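Local coordinates for hypothetical protein TM1631 (Thermotoga maritima, PDB 1VPQ), which is of unknown function but belongs to the DUF72 family, whose members adopt a fold related to the TIM barrel, at residues Ala125-Pro128 and Phe129-Phe133; Tyr140-Lys143 and Leu144-Tyr148. All coordinates share one frame; numbering follows the deposited sequence.

Contact 1. Residues Ala125-Pro128 and Phe129-Phe133; sequences AQFP and FSFKF. With SO4 (sulfate ion), chain C.
Pro-128 O is gripped from two sources, the backbone N of Phe-131 and a water. The N-H of Phe-131 closes a type I beta turn from Pro-128 to Phe-131, with Phe-131 N 3.1 Å from Pro-128 O. The turn follows strand 120-126 of the barrel-like parallel sheet and leads toward helix 135-147. Its bond is bent, at 145° on the hydrogen, and the donor sits well above the carbonyl plane. The water donates to Pro-128 O at 2.7 Å and also to Phe-131 O, so it ties both ends of the turn together. Phe-131 O takes a further bond from Trp-161 NE1.

The rings of Phe-127 and Phe-131 form an offset stack. Their centroids are 4.2 Å apart and their planes are inclined by 21°. Phe-127 CD2 lies over the centre of the Phe-131 ring, while Phe-131 CE2 lies nearer the rim of the Phe-127 ring. Phe-131 places CG anti to its own N (chi1 -170°), which swings its ring back over the Phe-127 side chain. Trp-94 meets Phe-131 edge-to-face, and Tyr-140 and Leu-141 of the following helix touch Phe-127. Pro-128 CD lies against Phe-131 CB.

The first N-H of the turn points elsewhere. Phe-129 N is placed to donate to O3 of a sulfate that probably came from the crystallisation liquor, though the modelled distance is too short to be trusted. Arg-157 NE binds the same ion, and the ring of Phe-129 meets His-158 edge-to-face. At the turn's other corner the hydroxyl of Ser-130 lies beside the proline ring, with Ser-130 OG 3.6 Å from Pro-128 CG.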
ATOM      1  N   ALA A 125       6.408  -4.359  -0.263  1.00 29.26           N
ATOM      2  CA  ALA A 125       7.043  -4.855  -1.475  1.00 29.41           C
ATOM      3  C   ALA A 125       5.962  -5.364  -2.410  1.00 29.24           C
ATOM      4  O   ALA A 125       5.419  -6.456  -2.209  1.00 29.04           O
ATOM      5  CB  ALA A 125       8.039  -5.966  -1.139  1.00 29.70           C
ATOM      6  N   GLN A 126       5.639  -4.557  -3.421  1.00 29.30           N
ATOM      7  CA  GLN A 126       4.608  -4.901  -4.406  1.00 29.42           C
ATOM      8  C   GLN A 126       5.257  -5.293  -5.731  1.00 29.30           C
ATOM      9  O   GLN A 126       5.959  -4.500  -6.348  1.00 29.10           O
ATOM     10  CB  GLN A 126       3.617  -3.739  -4.587  1.00 29.75           C
ATOM     11  CG  GLN A 126       2.659  -3.853  -5.780  1.00 29.77           C
ATOM     12  CD  GLN A 126       3.178  -3.150  -7.033  1.00 30.73           C
ATOM     13  OE1 GLN A 126       3.479  -1.954  -7.004  1.00 33.85           O
ATOM     14  NE2 GLN A 126       3.282  -3.890  -8.141  1.00 29.11           N
ATOM     15  N   PHE A 127       4.981  -6.520  -6.164  1.00 29.34           N
ATOM     16  CA  PHE A 127       5.628  -7.110  -7.325  1.00 29.11           C
ATOM     17  C   PHE A 127       4.748  -7.049  -8.560  1.00 29.25           C
ATOM     18  O   PHE A 127       3.534  -7.174  -8.460  1.00 29.35           O
ATOM     19  CB  PHE A 127       5.996  -8.552  -7.006  1.00 29.02           C
ATOM     20  CG  PHE A 127       7.099  -8.665  -6.006  1.00 28.91           C
ATOM     21  CD1 PHE A 127       6.823  -8.646  -4.650  1.00 29.83           C
ATOM     22  CD2 PHE A 127       8.423  -8.754  -6.424  1.00 28.64           C
ATOM     23  CE1 PHE A 127       7.842  -8.726  -3.723  1.00 29.81           C
ATOM     24  CE2 PHE A 127       9.446  -8.840  -5.508  1.00 28.88           C
ATOM     25  CZ  PHE A 127       9.162  -8.828  -4.155  1.00 29.57           C
ATOM     26  N   PRO A 128       5.362  -6.860  -9.740  1.00 29.53           N
ATOM     27  CA  PRO A 128       4.578  -6.711 -10.958  1.00 29.49           C
ATOM     28  C   PRO A 128       4.005  -8.034 -11.483  1.00 29.82           C
ATOM     29  O   PRO A 128       4.242  -9.114 -10.903  1.00 30.11           O
ATOM     30  CB  PRO A 128       5.581  -6.107 -11.948  1.00 29.42           C
ATOM     31  CG  PRO A 128       6.904  -6.601 -11.488  1.00 29.64           C
ATOM     32  CD  PRO A 128       6.811  -6.792 -10.000  1.00 29.36           C
ATOM     33  N   PHE A 129       3.237  -7.924 -12.564  1.00 29.97           N
ATOM     34  CA  PHE A 129       2.591  -9.057 -13.234  1.00 29.92           C
ATOM     35  C   PHE A 129       3.612 -10.099 -13.679  1.00 29.61           C
ATOM     36  O   PHE A 129       3.366 -11.301 -13.575  1.00 29.70           O
ATOM     37  CB  PHE A 129       1.807  -8.549 -14.443  1.00 30.27           C
ATOM     38  CG  PHE A 129       0.907  -9.577 -15.066  1.00 31.08           C
ATOM     39  CD1 PHE A 129      -0.255  -9.972 -14.430  1.00 32.19           C
ATOM     40  CD2 PHE A 129       1.214 -10.136 -16.298  1.00 31.79           C
ATOM     41  CE1 PHE A 129      -1.086 -10.916 -15.003  1.00 32.97           C
ATOM     42  CE2 PHE A 129       0.383 -11.079 -16.878  1.00 32.23           C
ATOM     43  CZ  PHE A 129      -0.768 -11.470 -16.230  1.00 32.47           C
ATOM     44  N   SER A 130       4.757  -9.617 -14.158  1.00 29.12           N
ATOM     45  CA  SER A 130       5.861 -10.465 -14.635  1.00 29.01           C
ATOM     46  C   SER A 130       6.549 -11.308 -13.557  1.00 28.76           C
ATOM     47  O   SER A 130       7.243 -12.259 -13.877  1.00 28.76           O
ATOM     48  CB  SER A 130       6.924  -9.597 -15.300  1.00 28.77           C
ATOM     49  OG  SER A 130       7.404  -8.639 -14.378  1.00 29.08           O
ATOM     50  N   PHE A 131       6.391 -10.937 -12.293  1.00 28.88           N
ATOM     51  CA  PHE A 131       6.894 -11.741 -11.175  1.00 28.88           C
ATOM     52  C   PHE A 131       5.965 -12.934 -10.993  1.00 28.92           C
ATOM     53  O   PHE A 131       4.804 -12.760 -10.630  1.00 29.07           O
ATOM     54  CB  PHE A 131       6.933 -10.893  -9.904  1.00 28.79           C
ATOM     55  CG  PHE A 131       7.663 -11.531  -8.741  1.00 28.40           C
ATOM     56  CD1 PHE A 131       9.021 -11.795  -8.811  1.00 28.15           C
ATOM     57  CD2 PHE A 131       7.004 -11.799  -7.554  1.00 28.33           C
ATOM     58  CE1 PHE A 131       9.707 -12.345  -7.738  1.00 26.62           C
ATOM     59  CE2 PHE A 131       7.687 -12.343  -6.471  1.00 28.21           C
ATOM     60  CZ  PHE A 131       9.044 -12.619  -6.573  1.00 27.39           C
ATOM     61  N   LYS A 132       6.479 -14.132 -11.254  1.00 29.01           N
ATOM     62  CA  LYS A 132       5.696 -15.369 -11.199  1.00 29.18           C
ATOM     63  C   LYS A 132       6.214 -16.336 -10.138  1.00 29.14           C
ATOM     64  O   LYS A 132       7.381 -16.305  -9.766  1.00 28.94           O
ATOM     65  CB  LYS A 132       5.723 -16.093 -12.549  1.00 29.34           C
ATOM     66  CG  LYS A 132       5.224 -15.287 -13.738  1.00 30.09           C
ATOM     67  CD  LYS A 132       5.585 -16.003 -15.040  1.00 32.19           C
ATOM     68  CE  LYS A 132       4.832 -15.439 -16.246  1.00 33.58           C
ATOM     69  NZ  LYS A 132       4.662 -13.944 -16.181  1.00 35.89           N
ATOM     70  N   PHE A 133       5.327 -17.210  -9.678  1.00 29.25           N
ATOM     71  CA  PHE A 133       5.692 -18.239  -8.719  1.00 29.60           C
ATOM     72  C   PHE A 133       6.703 -19.195  -9.344  1.00 30.20           C
ATOM     73  O   PHE A 133       6.410 -19.862 -10.345  1.00 30.58           O
ATOM     74  CB  PHE A 133       4.469 -19.026  -8.250  1.00 29.30           C
ATOM     75  CG  PHE A 133       4.797 -20.086  -7.243  1.00 29.21           C
ATOM     76  CD1 PHE A 133       5.257 -21.328  -7.649  1.00 28.67           C
ATOM     77  CD2 PHE A 133       4.678 -19.832  -5.890  1.00 29.33           C
ATOM     78  CE1 PHE A 133       5.581 -22.305  -6.724  1.00 29.21           C
ATOM     79  CE2 PHE A 133       5.002 -20.802  -4.961  1.00 30.49           C
ATOM     80  CZ  PHE A 133       5.452 -22.048  -5.380  1.00 29.50           C
TER
HETATM   81  S   SO4 C 263       1.990  -4.313 -13.480  1.00 42.12           S
HETATM   82  O1  SO4 C 263       2.640  -3.276 -12.683  1.00 41.66           O
HETATM   83  O2  SO4 C 263       2.322  -4.153 -14.884  1.00 42.36           O
HETATM   84  O3  SO4 C 263       2.462  -5.624 -13.059  1.00 43.40           O
HETATM   85  O4  SO4 C 263       0.544  -4.245 -13.316  1.00 42.25           O
HETATM   86  O   HOH W   1       3.536 -10.786  -8.926  1.00 17.10           O

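Contact 2. Residues Tyr140-Lys143 and Leu144-Tyr148; sequences YLEK and LRESY
Glu-142 sets CG anti to its N (chi1 166°) and then bends at chi2, while Glu-146 holds CG between its N and its carbonyl carbon and runs extended beyond it. These torsions bring two carboxylates one helical turn apart close together, oxygen to oxygen. Glu-142 OE2 lies 2.9 Å from Glu-146 OE1. The side chains cross at about a right angle, and the carboxylate planes are 71° apart. The close approach of like charges is probably unfavourable. The CG of Glu-146 also packs on the helix backbone, against the carbonyl oxygens of Glu-142 and Lys-143. Glu-142 touches His-173 of helix 164-173 as well, and an alanine here would probably lose that packing and open a gap beside Glu-146.

The backbone is regular alpha helix here. Leu-144 N binds Tyr-140 O, Arg-145 N binds Leu-141 O, and Glu-146 N binds Glu-142 O at 3.2 Å. The last of these is nearly straight, at 175°. The next bond, from Ser-147 N to Lys-143 O, is weak. The side chain of the serine turns back along the helix, and Ser-147 OG donates to Leu-144 O at 2.8 Å.

The guanidinium of Arg-145 reaches the backbone of Tyr-148. Arg-145 NH2 donates to Tyr-148 O at 2.8 Å, in the carbonyl plane. The same nitrogen binds Tyr-150 O, and NH1 binds His-173 O. Helix 135-147 is the crossover between strands 120-126 and 152-155 of a beta-alpha-beta unit. Leu-144 and Arg-145 rest on Leu-152 of the latter strand. Outside the unit, Leu-141 meets Phe-169 of helix 164-173, and Ser-147 and Tyr-148 touch Met-104 of helix 101-116.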
ATOM      1  N   TYR A 140      14.300 -15.618  -3.968  1.00 29.81           N
ATOM      2  CA  TYR A 140      14.482 -14.167  -3.957  1.00 29.80           C
ATOM      3  C   TYR A 140      13.761 -13.515  -2.774  1.00 29.76           C
ATOM      4  O   TYR A 140      14.295 -12.601  -2.149  1.00 29.71           O
ATOM      5  CB  TYR A 140      14.026 -13.531  -5.280  1.00 29.57           C
ATOM      6  CG  TYR A 140      14.231 -12.045  -5.293  1.00 29.57           C
ATOM      7  CD1 TYR A 140      15.449 -11.502  -5.665  1.00 30.34           C
ATOM      8  CD2 TYR A 140      13.220 -11.175  -4.886  1.00 29.76           C
ATOM      9  CE1 TYR A 140      15.658 -10.126  -5.652  1.00 30.51           C
ATOM     10  CE2 TYR A 140      13.419  -9.798  -4.872  1.00 30.06           C
ATOM     11  CZ  TYR A 140      14.639  -9.280  -5.262  1.00 30.12           C
ATOM     12  OH  TYR A 140      14.861  -7.917  -5.258  1.00 30.66           O
ATOM     13  N   LEU A 141      12.552 -13.982  -2.475  1.00 29.87           N
ATOM     14  CA  LEU A 141      11.796 -13.466  -1.335  1.00 30.14           C
ATOM     15  C   LEU A 141      12.520 -13.762  -0.009  1.00 30.50           C
ATOM     16  O   LEU A 141      12.466 -12.960   0.926  1.00 30.75           O
ATOM     17  CB  LEU A 141      10.363 -14.032  -1.316  1.00 30.13           C
ATOM     18  CG  LEU A 141       9.360 -13.554  -2.391  1.00 30.04           C
ATOM     19  CD1 LEU A 141       8.025 -14.266  -2.241  1.00 29.89           C
ATOM     20  CD2 LEU A 141       9.148 -12.048  -2.373  1.00 29.70           C
ATOM     21  N   GLU A 142      13.195 -14.905   0.071  1.00 30.58           N
ATOM     22  CA  GLU A 142      14.046 -15.208   1.228  1.00 30.80           C
ATOM     23  C   GLU A 142      15.233 -14.232   1.337  1.00 30.72           C
ATOM     24  O   GLU A 142      15.621 -13.851   2.439  1.00 30.66           O
ATOM     25  CB  GLU A 142      14.532 -16.662   1.172  1.00 30.87           C
ATOM     26  CG  GLU A 142      15.672 -17.015   2.121  1.00 31.45           C
ATOM     27  CD  GLU A 142      15.320 -16.840   3.581  1.00 32.42           C
ATOM     28  OE1 GLU A 142      14.178 -16.452   3.886  1.00 34.31           O
ATOM     29  OE2 GLU A 142      16.191 -17.102   4.433  1.00 32.78           O
ATOM     30  N   LYS A 143      15.798 -13.822   0.203  1.00 30.52           N
ATOM     31  CA  LYS A 143      16.902 -12.857   0.213  1.00 30.62           C
ATOM     32  C   LYS A 143      16.432 -11.487   0.698  1.00 30.37           C
ATOM     33  O   LYS A 143      17.128 -10.814   1.464  1.00 30.04           O
ATOM     34  CB  LYS A 143      17.574 -12.770  -1.162  1.00 30.45           C
ATOM     35  CG  LYS A 143      18.291 -14.068  -1.554  1.00 31.08           C
ATOM     36  CD  LYS A 143      18.842 -14.015  -2.966  1.00 32.21           C
ATOM     37  CE  LYS A 143      19.684 -15.244  -3.290  1.00 32.88           C
ATOM     38  NZ  LYS A 143      20.395 -15.095  -4.605  1.00 33.49           N
ATOM     39  N   LEU A 144      15.234 -11.104   0.268  1.00 30.33           N
ATOM     40  CA  LEU A 144      14.587  -9.866   0.717  1.00 30.29           C
ATOM     41  C   LEU A 144      14.294  -9.856   2.219  1.00 29.98           C
ATOM     42  O   LEU A 144      14.530  -8.865   2.903  1.00 29.74           O
ATOM     43  CB  LEU A 144      13.281  -9.650  -0.043  1.00 30.42           C
ATOM     44  CG  LEU A 144      12.433  -8.453   0.393  1.00 31.24           C
ATOM     45  CD1 LEU A 144      13.218  -7.149   0.270  1.00 32.42           C
ATOM     46  CD2 LEU A 144      11.180  -8.403  -0.443  1.00 31.99           C
ATOM     47  N   ARG A 145      13.752 -10.958   2.714  1.00 29.61           N
ATOM     48  CA  ARG A 145      13.444 -11.084   4.127  1.00 29.63           C
ATOM     49  C   ARG A 145      14.707 -10.859   4.973  1.00 29.31           C
ATOM     50  O   ARG A 145      14.725 -10.017   5.874  1.00 28.99           O
ATOM     51  CB  ARG A 145      12.832 -12.462   4.409  1.00 29.74           C
ATOM     52  CG  ARG A 145      12.734 -12.829   5.889  1.00 30.14           C
ATOM     53  CD  ARG A 145      11.585 -12.121   6.569  1.00 30.60           C
ATOM     54  NE  ARG A 145      11.873 -10.739   6.928  1.00 30.65           N
ATOM     55  CZ  ARG A 145      10.979  -9.903   7.449  1.00 30.86           C
ATOM     56  NH1 ARG A 145       9.730 -10.303   7.676  1.00 31.61           N
ATOM     57  NH2 ARG A 145      11.328  -8.662   7.747  1.00 29.64           N
ATOM     58  N   GLU A 146      15.767 -11.596   4.673  1.00 29.06           N
ATOM     59  CA  GLU A 146      17.014 -11.443   5.425  1.00 29.04           C
ATOM     60  C   GLU A 146      17.773 -10.111   5.208  1.00 28.48           C
ATOM     61  O   GLU A 146      18.614  -9.753   6.028  1.00 28.21           O
ATOM     62  CB  GLU A 146      17.923 -12.661   5.224  1.00 29.45           C
ATOM     63  CG  GLU A 146      18.404 -12.927   3.806  1.00 30.82           C
ATOM     64  CD  GLU A 146      18.946 -14.352   3.634  1.00 32.63           C
ATOM     65  OE1 GLU A 146      18.428 -15.283   4.289  1.00 34.14           O
ATOM     66  OE2 GLU A 146      19.895 -14.543   2.845  1.00 34.30           O
ATOM     67  N   SER A 147      17.451  -9.367   4.146  1.00 27.97           N
ATOM     68  CA  SER A 147      18.030  -8.034   3.930  1.00 27.58           C
ATOM     69  C   SER A 147      17.378  -6.931   4.768  1.00 27.80           C
ATOM     70  O   SER A 147      17.957  -5.859   4.935  1.00 27.84           O
ATOM     71  CB  SER A 147      17.934  -7.640   2.451  1.00 27.64           C
ATOM     72  OG  SER A 147      16.635  -7.202   2.102  1.00 25.88           O
ATOM     73  N   TYR A 148      16.175  -7.186   5.275  1.00 27.96           N
ATOM     74  CA  TYR A 148      15.361  -6.157   5.925  1.00 28.20           C
ATOM     75  C   TYR A 148      14.682  -6.697   7.185  1.00 28.40           C
ATOM     76  O   TYR A 148      13.726  -7.454   7.070  1.00 28.59           O
ATOM     77  CB  TYR A 148      14.288  -5.656   4.954  1.00 28.07           C
ATOM     78  CG  TYR A 148      13.566  -4.422   5.451  1.00 28.40           C
ATOM     79  CD1 TYR A 148      14.208  -3.187   5.492  1.00 28.21           C
ATOM     80  CD2 TYR A 148      12.245  -4.488   5.884  1.00 28.40           C
ATOM     81  CE1 TYR A 148      13.552  -2.056   5.942  1.00 28.22           C
ATOM     82  CE2 TYR A 148      11.586  -3.362   6.340  1.00 28.53           C
ATOM     83  CZ  TYR A 148      12.244  -2.154   6.362  1.00 28.30           C
ATOM     84  OH  TYR A 148      11.585  -1.049   6.815  1.00 29.13           O
TER

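Overall arrangement
Both contacts belong to the same stretch of the fold. Contact 1 spans the end of strand 120-126 and the turn after it, and contact 2 lies within helix 135-147, which follows. Their centres are about 15 Å apart, yet they touch: Phe-127 CZ is 3.7 Å from Leu-141 CD2, and Ala-125 meets Leu-144. Each is partly buried. In contact 1 the buried face is aromatic, and the turn beside it is closed by a backbone bond and bridged by a water. Contact 2 places Tyr-140, Leu-141 and Leu-144 inward, but its two close carboxylates lie on a more exposed face. An arginine ties the helix to later backbone.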